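Local coordinates for uncharacterized protein AF_0941 (Archaeoglobus fulgidus, PDB 1YOZ) that is of unknown function but folds as an all-helical protein of the AF0941-like family, two copies of which make up the assembly, at residues M3-S8 with K68-S73; S8-M13 with S76-R81; E24-L29 with E80-F85; S41-I46 with L107-V112. All coordinates share one frame; numbering follows the deposited sequence.

From the N terminus, the extended run before helix 8-18 reaches helix 57-73 and closes the first long loop, contact 1. Helix 8-18 itself lies against helix 75-88 in contact 2, and the short helix 26-29 joins the same helix slightly further on in contact 3, so these two loops end on one stretch and share Glu80 and Arg81. Contact 4 brings helix 32-51 to helix 99-113. Contact 1 crosses each of the other three along the chain, and contact 4 likewise crosses contacts 2 and 3. Tyr70 hydrogen-bonded to His78 couples contacts 1 and 2; Ser8 hydrogen-bonded to Asp42 and Lys68 paired with Asp110 couple contacts 1 and 4.

Contact 1 (M3-S8 with K68-S73); sequences MLYINS and KTYVVS
The backbones stay well apart, with CA of Asn7 in the N-terminal run 3-8 lying 8.9 Å from CA of Tyr70 on helix 57-73, so the contact is made entirely by side chains reaching across. Asn7 stands its amide upright on the Tyr70 ring: the two planes are 90° apart, and ND2 sits 3.2 Å above the ring plane, over its centre. Tyr5 adds its hydroxyl, which meets the root of the same side chain, OH lying 3.6 Å from CB of Tyr70. The two polar groups that meet Tyr70 are also bonded to each other: ND2 of Asn7 gives OH of Tyr5 a hydrogen bond of 2.9 Å that lies in the amide plane and is nearly straight, at 167°. With CG anti to the backbone N (chi1 -175°), Asn7 can point its amide at the tyrosines while it serves as the N-cap of helix 8-18, OD1 accepting from the backbone N of Leu10. Both ends of the amide are thereby held, which fixes its flip. Tyr70 in turn carries its own OH to ND1 of His78 on helix 75-88. With a leucine in place of Tyr70, the Asn7 amide would probably lose the flat surface under ND2, and His78 would be left without its hydroxyl mate. The contact is buried close to the dimer interface, where the Tyr5 ring meets Tyr5 of the second subunit and the Tyr5 carbonyl accepts from Arg62 of that subunit.

Contact 2 (S8-M13 with S76-R81); sequences SFLDRM and SIHFER
One face of the His78 imidazole is covered by the terminal methyl of Met13, whose CE lies 3.4 Å from the ring centroid and only 9° off the normal, a CH-pi contact. Leu10 comes to the same ring obliquely, its CD1 lying 3.6 Å from CE1 of His78. The Phe9 ring turns its edge to the base of this side chain, CE2 lying 4.2 Å from CB of His78. Met13 works with two atoms. Its sulfur is pressed close to the stem of the histidine, SD to CB of His78 measuring 3.3 Å, and is a sulfur-aromatic partner that sees the ring obliquely; a bend at the last torsion (chi3 93°) then folds CE over the imidazole. The setting is a pair of helices, 8-18 and 75-88, within this all-helical fold; the axes of segments 8-13 and 76-81 run in nearly the same direction, come within 11.1 Å and are inclined by 24°. His78 points toward helix 8-18 and meets Phe9, Leu10 and Met13 there. Its ND1 is held from outside, by the hydroxyl of Tyr70, which probably fixes how the imidazole is turned under the methyl. Replacing His78 by alanine is likely to open a gap beside Met13 and Leu10, leave the methionine methyl free to swing, and strip Tyr70 of its ring nitrogen partner. The second subunit also reaches helix 8-18: Asp11 makes a salt bridge to Arg62 of that chain, and Leu10 packs on Leu66 of it.

Contact 3 (E24-L29 with E80-F85); sequences EEADKL and ERLKEF
Leu82 on helix 75-88 reaches between Ala26 and Leu29, which are one turn apart on the short helix 26-29 and both direct their CB toward it. All of the contact is hydrocarbon. The two leucines share a conformation, CG anti to the backbone N and CD2 continuing the chain away from CA (chi1 -177° in Leu29, -172° in Leu82), and it is these extended branches that press together: CD2 of Leu29 lies 3.5 Å from CD2 of Leu82, tighter than usual for two methyl carbons. The side chains cross at about a right angle, so they meet only at that end. Ala26 approaches differently, its CB facing the fork of Leu82 at 4.2 Å from CG, with the two methyls of the fork about equally far from it. In the fold this packs a single helical turn against a long helix, with the backbones closest at CA of Ala26 and CA of Leu82, 7.1 Å apart. Both branches of Leu29 also meet helix 8-18, CD1 at Phe9 and Arg12 and CD2 at Met13. On the flank, Lys95 of the loop that follows helix 75-88 bridges the two segments, its amine paired with Asp27 and its carbonyl bonded to NZ of Lys83.

Contact 4 (S41-I46 with L107-V112); sequences SDCEEI and LYIDRV
The thiol sulfur of Cys43 is gripped by three side chains of helix 99-113, none of which offers it a hydrogen bond. Ile109 is nearest, its CG1 lying 3.8 Å from SG of Cys43. A methyl of Val112 closes in from the next turn, CG1 standing 4.0 Å from the same SG. Tyr108 presents its ring edge: SG lies 4.2 Å from CE2 of Tyr108 and 88° off the ring normal, close to the ring plane, a sulfur-aromatic contact made at the rim and not over the face. What brings the sulfur there is its first torsion (chi1 -74°), which sets SG opposite the carbonyl carbon and leaves CB for Val112, whose CG2 is 3.8 Å from CB of Cys43. The valine is modelled nearly eclipsed, so the exact placing of its two methyls deserves some caution. Cys43 is thus the one residue of 41-46 that carries the contact, a small side chain, consistent with the close backbones, CA of Cys43 to CA of Ile109 being 7.0 Å. The axes of segments 41-46 and 107-112 run 18° from parallel. Helix 57-73 packs against both helices, Phe64 touching Ile46 on one and Val112 on the other while Lys68 forms a salt bridge to Asp110, and Asp42 of helix 32-51 is hydrogen-bonded to the hydroxyl of Ser8 at the start of helix 8-18.

Contact 1 (M3-S8 with K68-S73)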
# COMPACT_ATOMS: atom_id res chain seq x y z
N MET B 3 -10.31 -1.39 -5.00
CA MET B 3 -10.16 -2.24 -3.83
C MET B 3 -8.94 -3.13 -3.96
O MET B 3 -8.34 -3.50 -2.96
CB MET B 3 -11.45 -3.10 -3.60
CG MET B 3 -12.75 -2.32 -3.21
SD MET B 3 -14.33 -3.24 -3.55
CE MET B 3 -13.76 -4.75 -2.95
N LEU B 4 -8.55 -3.46 -5.20
CA LEU B 4 -7.57 -4.50 -5.40
C LEU B 4 -6.16 -4.02 -5.21
O LEU B 4 -5.76 -2.98 -5.74
CB LEU B 4 -7.76 -5.16 -6.80
CG LEU B 4 -6.82 -6.30 -7.24
CD1 LEU B 4 -6.93 -7.65 -6.48
CD2 LEU B 4 -6.95 -6.57 -8.78
N TYR B 5 -5.40 -4.78 -4.44
CA TYR B 5 -3.95 -4.50 -4.29
C TYR B 5 -3.28 -5.73 -3.79
O TYR B 5 -3.12 -5.93 -2.56
CB TYR B 5 -3.68 -3.29 -3.35
CG TYR B 5 -2.20 -2.98 -3.12
CD1 TYR B 5 -1.68 -2.83 -1.82
CD2 TYR B 5 -1.32 -2.81 -4.18
CE1 TYR B 5 -0.35 -2.47 -1.62
CE2 TYR B 5 0.02 -2.47 -3.98
CZ TYR B 5 0.50 -2.30 -2.72
OH TYR B 5 1.84 -2.03 -2.56
N ILE B 6 -2.91 -6.58 -4.74
CA ILE B 6 -2.02 -7.68 -4.51
C ILE B 6 -0.55 -7.18 -4.39
O ILE B 6 -0.08 -6.39 -5.20
CB ILE B 6 -2.16 -8.75 -5.66
CG1 ILE B 6 -3.55 -9.42 -5.60
CG2 ILE B 6 -1.06 -9.76 -5.59
CD1 ILE B 6 -3.93 -10.31 -6.84
N ASN B 7 0.16 -7.64 -3.34
CA ASN B 7 1.57 -7.40 -3.14
C ASN B 7 2.04 -8.41 -2.10
O ASN B 7 1.83 -8.21 -0.89
CB ASN B 7 1.83 -5.95 -2.65
CG ASN B 7 3.29 -5.62 -2.55
OD1 ASN B 7 4.13 -6.52 -2.45
ND2 ASN B 7 3.61 -4.33 -2.48
N SER B 8 2.61 -9.50 -2.61
CA SER B 8 3.04 -10.64 -1.83
C SER B 8 4.21 -10.28 -0.94
O SER B 8 4.25 -10.73 0.20
CB SER B 8 3.41 -11.79 -2.77
OG SER B 8 2.21 -12.27 -3.39
N LYS B 68 3.94 -0.79 -8.87
CA LYS B 68 5.08 -0.07 -9.48
C LYS B 68 5.63 1.00 -8.55
O LYS B 68 6.82 1.00 -8.19
CB LYS B 68 4.64 0.52 -10.84
CG LYS B 68 5.69 1.42 -11.49
CD LYS B 68 5.04 2.34 -12.57
CE LYS B 68 5.32 1.73 -13.91
NZ LYS B 68 4.53 2.42 -15.01
N THR B 69 4.76 1.89 -8.08
CA THR B 69 5.20 2.87 -7.04
C THR B 69 5.71 2.26 -5.72
O THR B 69 6.64 2.81 -5.10
CB THR B 69 4.12 4.04 -6.84
OG1 THR B 69 2.87 3.50 -6.46
CG2 THR B 69 3.87 4.67 -8.15
N TYR B 70 5.20 1.10 -5.31
CA TYR B 70 5.76 0.39 -4.15
C TYR B 70 7.17 0.00 -4.46
O TYR B 70 8.06 0.17 -3.62
CB TYR B 70 4.98 -0.90 -3.81
CG TYR B 70 5.58 -1.65 -2.63
CD1 TYR B 70 5.17 -1.36 -1.31
CD2 TYR B 70 6.53 -2.65 -2.80
CE1 TYR B 70 5.71 -2.05 -0.22
CE2 TYR B 70 7.07 -3.33 -1.69
CZ TYR B 70 6.65 -3.02 -0.42
OH TYR B 70 7.19 -3.63 0.68
N VAL B 71 7.41 -0.55 -5.65
CA VAL B 71 8.76 -1.05 -5.93
C VAL B 71 9.75 0.15 -6.00
O VAL B 71 10.80 0.15 -5.35
CB VAL B 71 8.80 -1.90 -7.18
CG1 VAL B 71 10.24 -2.13 -7.70
CG2 VAL B 71 8.14 -3.25 -6.84
N VAL B 72 9.39 1.17 -6.76
CA VAL B 72 10.34 2.28 -6.89
C VAL B 72 10.64 3.03 -5.59
O VAL B 72 11.76 3.54 -5.43
CB VAL B 72 10.01 3.25 -8.04
CG1 VAL B 72 9.70 2.50 -9.33
CG2 VAL B 72 8.87 4.14 -7.65
N SER B 73 9.67 3.10 -4.66
CA SER B 73 9.69 4.05 -3.52
C SER B 73 9.62 3.43 -2.13
O SER B 73 9.94 4.13 -1.17
CB SER B 73 8.52 5.04 -3.61
OG SER B 73 8.57 5.85 -4.78

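Contact 2 (S8-M13 with S76-R81)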
# COMPACT_ATOMS: atom_id res chain seq x y z
N SER B 8 2.61 -9.50 -2.61
CA SER B 8 3.04 -10.64 -1.83
C SER B 8 4.21 -10.28 -0.94
O SER B 8 4.25 -10.73 0.20
CB SER B 8 3.41 -11.79 -2.77
OG SER B 8 2.21 -12.27 -3.39
N PHE B 9 5.12 -9.44 -1.43
CA PHE B 9 6.27 -9.08 -0.61
C PHE B 9 5.82 -8.30 0.62
O PHE B 9 6.23 -8.61 1.78
CB PHE B 9 7.32 -8.28 -1.38
CG PHE B 9 8.53 -7.93 -0.56
CD1 PHE B 9 9.59 -8.83 -0.46
CD2 PHE B 9 8.60 -6.72 0.13
CE1 PHE B 9 10.70 -8.53 0.33
CE2 PHE B 9 9.69 -6.42 0.94
CZ PHE B 9 10.75 -7.31 1.03
N LEU B 10 4.98 -7.31 0.37
CA LEU B 10 4.42 -6.48 1.46
C LEU B 10 3.70 -7.32 2.50
O LEU B 10 3.95 -7.19 3.69
CB LEU B 10 3.53 -5.37 0.89
CG LEU B 10 2.85 -4.47 1.94
CD1 LEU B 10 3.83 -3.58 2.66
CD2 LEU B 10 1.79 -3.70 1.22
N ASP B 11 2.87 -8.26 2.07
CA ASP B 11 2.16 -9.08 3.04
C ASP B 11 3.09 -10.01 3.82
O ASP B 11 2.94 -10.16 5.03
CB ASP B 11 1.06 -9.93 2.38
CG ASP B 11 -0.13 -9.11 1.90
OD1 ASP B 11 -0.58 -8.12 2.54
OD2 ASP B 11 -0.65 -9.48 0.86
N ARG B 12 4.00 -10.70 3.12
CA ARG B 12 4.94 -11.60 3.83
C ARG B 12 5.79 -10.82 4.82
O ARG B 12 6.02 -11.27 5.93
CB ARG B 12 5.87 -12.35 2.88
CG ARG B 12 5.24 -13.60 2.29
CD ARG B 12 5.89 -14.02 0.97
NE ARG B 12 4.82 -14.32 0.03
CZ ARG B 12 4.33 -15.52 -0.25
NH1 ARG B 12 4.84 -16.62 0.31
NH2 ARG B 12 3.33 -15.61 -1.13
N MET B 13 6.31 -9.66 4.41
CA MET B 13 7.04 -8.83 5.37
C MET B 13 6.18 -8.60 6.61
O MET B 13 6.65 -8.82 7.70
CB MET B 13 7.46 -7.46 4.82
CG MET B 13 7.85 -6.43 5.97
SD MET B 13 8.19 -4.82 5.28
CE MET B 13 6.57 -4.08 5.42
N SER B 76 12.93 -0.79 -1.07
CA SER B 76 14.22 -0.70 -0.31
C SER B 76 14.05 -0.43 1.19
O SER B 76 14.79 -0.96 2.01
CB SER B 76 15.18 0.36 -0.89
OG SER B 76 14.57 1.65 -0.84
N ILE B 77 13.06 0.37 1.54
CA ILE B 77 12.80 0.69 2.94
C ILE B 77 12.31 -0.51 3.74
O ILE B 77 12.73 -0.77 4.90
CB ILE B 77 11.74 1.78 3.07
CG1 ILE B 77 12.28 3.14 2.62
CG2 ILE B 77 11.27 1.86 4.52
CD1 ILE B 77 11.78 3.63 1.31
N HIS B 78 11.38 -1.24 3.13
CA HIS B 78 10.85 -2.40 3.76
C HIS B 78 11.87 -3.51 3.81
O HIS B 78 11.86 -4.30 4.75
CB HIS B 78 9.55 -2.83 3.06
CG HIS B 78 8.39 -1.95 3.40
ND1 HIS B 78 7.23 -1.92 2.67
CD2 HIS B 78 8.21 -1.07 4.42
CE1 HIS B 78 6.39 -1.05 3.20
NE2 HIS B 78 6.97 -0.52 4.26
N PHE B 79 12.74 -3.58 2.82
CA PHE B 79 13.87 -4.53 2.86
C PHE B 79 14.72 -4.29 4.13
O PHE B 79 14.98 -5.21 4.90
CB PHE B 79 14.73 -4.33 1.63
CG PHE B 79 15.80 -5.38 1.44
CD1 PHE B 79 15.60 -6.43 0.54
CD2 PHE B 79 17.03 -5.28 2.10
CE1 PHE B 79 16.59 -7.40 0.33
CE2 PHE B 79 18.05 -6.24 1.88
CZ PHE B 79 17.83 -7.30 1.00
N GLU B 80 15.07 -3.03 4.35
CA GLU B 80 15.92 -2.61 5.46
C GLU B 80 15.23 -2.73 6.80
O GLU B 80 15.80 -3.24 7.75
CB GLU B 80 16.39 -1.18 5.21
CG GLU B 80 17.31 -1.08 3.99
CD GLU B 80 18.55 -1.95 4.09
OE1 GLU B 80 19.09 -2.13 5.22
OE2 GLU B 80 19.01 -2.42 3.02
N ARG B 81 13.98 -2.27 6.87
CA ARG B 81 13.11 -2.57 8.00
C ARG B 81 13.21 -4.03 8.45
O ARG B 81 13.36 -4.32 9.64
CB ARG B 81 11.65 -2.26 7.61
CG ARG B 81 10.76 -1.65 8.69
CD ARG B 81 10.60 -2.57 9.92
NE ARG B 81 9.46 -2.19 10.77
CZ ARG B 81 9.41 -2.41 12.08
NH1 ARG B 81 10.43 -3.00 12.70
NH2 ARG B 81 8.33 -2.04 12.78

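Contact 3 (E24-L29 with E80-F85)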
# COMPACT_ATOMS: atom_id res chain seq x y z
N GLU B 24 12.84 -16.81 11.03
CA GLU B 24 13.53 -17.78 10.17
C GLU B 24 13.18 -17.55 8.68
O GLU B 24 13.95 -17.93 7.79
CB GLU B 24 13.07 -19.19 10.54
CG GLU B 24 14.17 -20.24 10.84
CD GLU B 24 13.61 -21.58 11.43
OE1 GLU B 24 14.10 -22.01 12.51
OE2 GLU B 24 12.68 -22.20 10.82
N GLU B 25 12.02 -16.94 8.43
CA GLU B 25 11.49 -16.80 7.06
C GLU B 25 11.96 -15.52 6.35
O GLU B 25 11.79 -15.40 5.13
CB GLU B 25 9.96 -16.92 7.05
CG GLU B 25 9.53 -18.36 7.37
CD GLU B 25 8.06 -18.68 7.04
OE1 GLU B 25 7.40 -17.94 6.27
OE2 GLU B 25 7.58 -19.70 7.57
N ALA B 26 12.54 -14.60 7.11
CA ALA B 26 13.06 -13.37 6.57
C ALA B 26 14.18 -13.63 5.55
O ALA B 26 14.19 -13.03 4.46
CB ALA B 26 13.55 -12.43 7.70
N ASP B 27 15.09 -14.52 5.89
CA ASP B 27 16.20 -14.88 5.01
C ASP B 27 15.73 -15.28 3.58
O ASP B 27 16.28 -14.83 2.57
CB ASP B 27 17.01 -16.00 5.68
CG ASP B 27 18.37 -16.18 5.06
OD1 ASP B 27 19.12 -15.20 4.94
OD2 ASP B 27 18.70 -17.33 4.70
N LYS B 28 14.68 -16.08 3.49
CA LYS B 28 14.17 -16.45 2.18
C LYS B 28 13.45 -15.29 1.49
O LYS B 28 13.59 -15.08 0.26
CB LYS B 28 13.24 -17.66 2.24
CG LYS B 28 12.36 -17.82 0.99
CD LYS B 28 11.59 -19.13 1.00
CE LYS B 28 10.60 -19.23 -0.15
NZ LYS B 28 9.68 -20.42 0.04
N LEU B 29 12.68 -14.55 2.28
CA LEU B 29 11.97 -13.41 1.73
C LEU B 29 12.93 -12.35 1.11
O LEU B 29 12.61 -11.76 0.09
CB LEU B 29 11.02 -12.80 2.77
CG LEU B 29 10.12 -11.62 2.35
CD1 LEU B 29 9.16 -11.95 1.22
CD2 LEU B 29 9.38 -11.11 3.56
N GLU B 80 15.07 -3.03 4.35
CA GLU B 80 15.92 -2.61 5.46
C GLU B 80 15.23 -2.73 6.80
O GLU B 80 15.80 -3.24 7.75
CB GLU B 80 16.39 -1.18 5.21
CG GLU B 80 17.31 -1.08 3.99
CD GLU B 80 18.55 -1.95 4.09
OE1 GLU B 80 19.09 -2.13 5.22
OE2 GLU B 80 19.01 -2.42 3.02
N ARG B 81 13.98 -2.27 6.87
CA ARG B 81 13.11 -2.57 8.00
C ARG B 81 13.21 -4.03 8.45
O ARG B 81 13.36 -4.32 9.64
CB ARG B 81 11.65 -2.26 7.61
CG ARG B 81 10.76 -1.65 8.69
CD ARG B 81 10.60 -2.57 9.92
NE ARG B 81 9.46 -2.19 10.77
CZ ARG B 81 9.41 -2.41 12.08
NH1 ARG B 81 10.43 -3.00 12.70
NH2 ARG B 81 8.33 -2.04 12.78
N LEU B 82 13.14 -4.95 7.49
CA LEU B 82 12.99 -6.35 7.82
C LEU B 82 14.29 -7.00 8.30
O LEU B 82 14.25 -7.84 9.20
CB LEU B 82 12.41 -7.11 6.61
CG LEU B 82 12.02 -8.57 6.84
CD1 LEU B 82 11.11 -8.73 8.09
CD2 LEU B 82 11.35 -9.12 5.58
N LYS B 83 15.40 -6.60 7.68
CA LYS B 83 16.77 -6.79 8.17
C LYS B 83 16.92 -6.31 9.61
O LYS B 83 17.37 -7.04 10.48
CB LYS B 83 17.74 -6.00 7.28
CG LYS B 83 18.17 -6.73 6.03
CD LYS B 83 19.39 -6.06 5.36
CE LYS B 83 20.67 -6.49 6.01
NZ LYS B 83 21.83 -6.18 5.17
N GLU B 84 16.50 -5.07 9.85
CA GLU B 84 16.59 -4.43 11.15
C GLU B 84 15.72 -5.17 12.13
O GLU B 84 16.11 -5.33 13.30
CB GLU B 84 16.25 -2.93 11.02
CG GLU B 84 15.42 -2.25 12.13
CD GLU B 84 14.50 -1.11 11.57
OE1 GLU B 84 13.64 -0.57 12.31
OE2 GLU B 84 14.61 -0.79 10.36
N PHE B 85 14.57 -5.65 11.66
CA PHE B 85 13.69 -6.48 12.49
C PHE B 85 14.29 -7.84 12.82
O PHE B 85 14.30 -8.24 13.99
CB PHE B 85 12.30 -6.64 11.83
CG PHE B 85 11.37 -7.46 12.63
CD1 PHE B 85 10.52 -6.86 13.55
CD2 PHE B 85 11.33 -8.84 12.49
CE1 PHE B 85 9.66 -7.61 14.31
CE2 PHE B 85 10.47 -9.61 13.26
CZ PHE B 85 9.63 -8.99 14.17

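Contact 4 (S41-I46 with L107-V112)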
# COMPACT_ATOMS: atom_id res chain seq x y z
N SER B 41 5.32 -13.12 -10.14
CA SER B 41 4.13 -13.92 -9.89
C SER B 41 2.91 -13.09 -9.56
O SER B 41 1.80 -13.47 -9.93
CB SER B 41 4.30 -14.99 -8.80
OG SER B 41 5.06 -14.50 -7.72
N ASP B 42 3.11 -11.97 -8.83
CA ASP B 42 2.03 -11.04 -8.55
C ASP B 42 1.44 -10.44 -9.81
O ASP B 42 0.21 -10.38 -9.94
CB ASP B 42 2.54 -9.88 -7.66
CG ASP B 42 2.63 -10.28 -6.19
OD1 ASP B 42 2.24 -11.44 -5.81
OD2 ASP B 42 3.10 -9.42 -5.41
N CYS B 43 2.29 -9.97 -10.73
CA CYS B 43 1.77 -9.41 -12.00
C CYS B 43 0.87 -10.42 -12.70
O CYS B 43 -0.19 -10.07 -13.22
CB CYS B 43 2.91 -9.07 -12.92
SG CYS B 43 3.78 -7.55 -12.35
N GLU B 44 1.34 -11.67 -12.72
CA GLU B 44 0.56 -12.75 -13.37
C GLU B 44 -0.75 -12.97 -12.65
O GLU B 44 -1.76 -13.08 -13.30
CB GLU B 44 1.34 -14.05 -13.46
CG GLU B 44 0.44 -15.22 -14.05
CD GLU B 44 1.22 -16.49 -14.19
OE1 GLU B 44 1.71 -16.99 -13.13
OE2 GLU B 44 1.36 -16.97 -15.35
N GLU B 45 -0.76 -13.03 -11.30
CA GLU B 45 -2.05 -13.18 -10.58
C GLU B 45 -3.01 -12.04 -10.94
O GLU B 45 -4.22 -12.24 -11.23
CB GLU B 45 -1.86 -13.23 -9.04
CG GLU B 45 -3.15 -13.45 -8.34
CD GLU B 45 -3.05 -13.80 -6.84
OE1 GLU B 45 -1.92 -13.82 -6.26
OE2 GLU B 45 -4.13 -14.06 -6.24
N ILE B 46 -2.45 -10.81 -10.93
CA ILE B 46 -3.23 -9.61 -11.22
C ILE B 46 -3.79 -9.66 -12.67
O ILE B 46 -5.00 -9.46 -12.94
CB ILE B 46 -2.34 -8.33 -11.06
CG1 ILE B 46 -1.93 -8.17 -9.57
CG2 ILE B 46 -3.04 -7.07 -11.58
CD1 ILE B 46 -0.66 -7.35 -9.35
N LEU B 107 10.70 -1.77 -13.91
CA LEU B 107 10.67 -1.81 -15.35
C LEU B 107 9.88 -3.01 -15.85
O LEU B 107 9.12 -2.90 -16.81
CB LEU B 107 12.12 -1.79 -15.90
CG LEU B 107 12.79 -0.40 -16.04
CD1 LEU B 107 14.28 -0.56 -16.50
CD2 LEU B 107 12.02 0.54 -16.96
N TYR B 108 10.06 -4.17 -15.22
CA TYR B 108 9.23 -5.36 -15.54
C TYR B 108 7.72 -5.11 -15.35
O TYR B 108 6.89 -5.52 -16.17
CB TYR B 108 9.67 -6.59 -14.70
CG TYR B 108 8.88 -7.85 -15.00
CD1 TYR B 108 9.39 -8.83 -15.85
CD2 TYR B 108 7.61 -8.05 -14.45
CE1 TYR B 108 8.67 -9.97 -16.15
CE2 TYR B 108 6.88 -9.19 -14.72
CZ TYR B 108 7.41 -10.17 -15.58
OH TYR B 108 6.66 -11.31 -15.87
N ILE B 109 7.35 -4.45 -14.26
CA ILE B 109 5.91 -4.15 -13.99
C ILE B 109 5.41 -3.18 -15.07
O ILE B 109 4.28 -3.29 -15.62
CB ILE B 109 5.71 -3.53 -12.55
CG1 ILE B 109 5.99 -4.58 -11.45
CG2 ILE B 109 4.32 -2.92 -12.42
CD1 ILE B 109 6.28 -4.04 -10.06
N ASP B 110 6.29 -2.22 -15.36
CA ASP B 110 6.02 -1.21 -16.36
C ASP B 110 5.68 -1.92 -17.66
O ASP B 110 4.78 -1.50 -18.36
CB ASP B 110 7.26 -0.30 -16.49
CG ASP B 110 6.99 0.92 -17.30
OD1 ASP B 110 5.98 1.60 -17.04
OD2 ASP B 110 7.81 1.20 -18.21
N ARG B 111 6.42 -2.99 -17.95
CA ARG B 111 6.24 -3.86 -19.12
C ARG B 111 4.87 -4.58 -19.14
O ARG B 111 4.11 -4.45 -20.10
CB ARG B 111 7.44 -4.85 -19.14
CG ARG B 111 7.50 -5.88 -20.26
CD ARG B 111 8.56 -6.94 -19.98
NE ARG B 111 8.13 -8.23 -20.49
CZ ARG B 111 8.82 -9.37 -20.40
NH1 ARG B 111 10.00 -9.41 -19.79
NH2 ARG B 111 8.31 -10.49 -20.92
N VAL B 112 4.53 -5.31 -18.08
CA VAL B 112 3.23 -6.04 -18.07
C VAL B 112 1.99 -5.14 -17.90
O VAL B 112 0.87 -5.50 -18.31
CB VAL B 112 3.20 -7.26 -17.06
CG1 VAL B 112 4.43 -7.34 -16.25
CG2 VAL B 112 2.00 -7.23 -16.16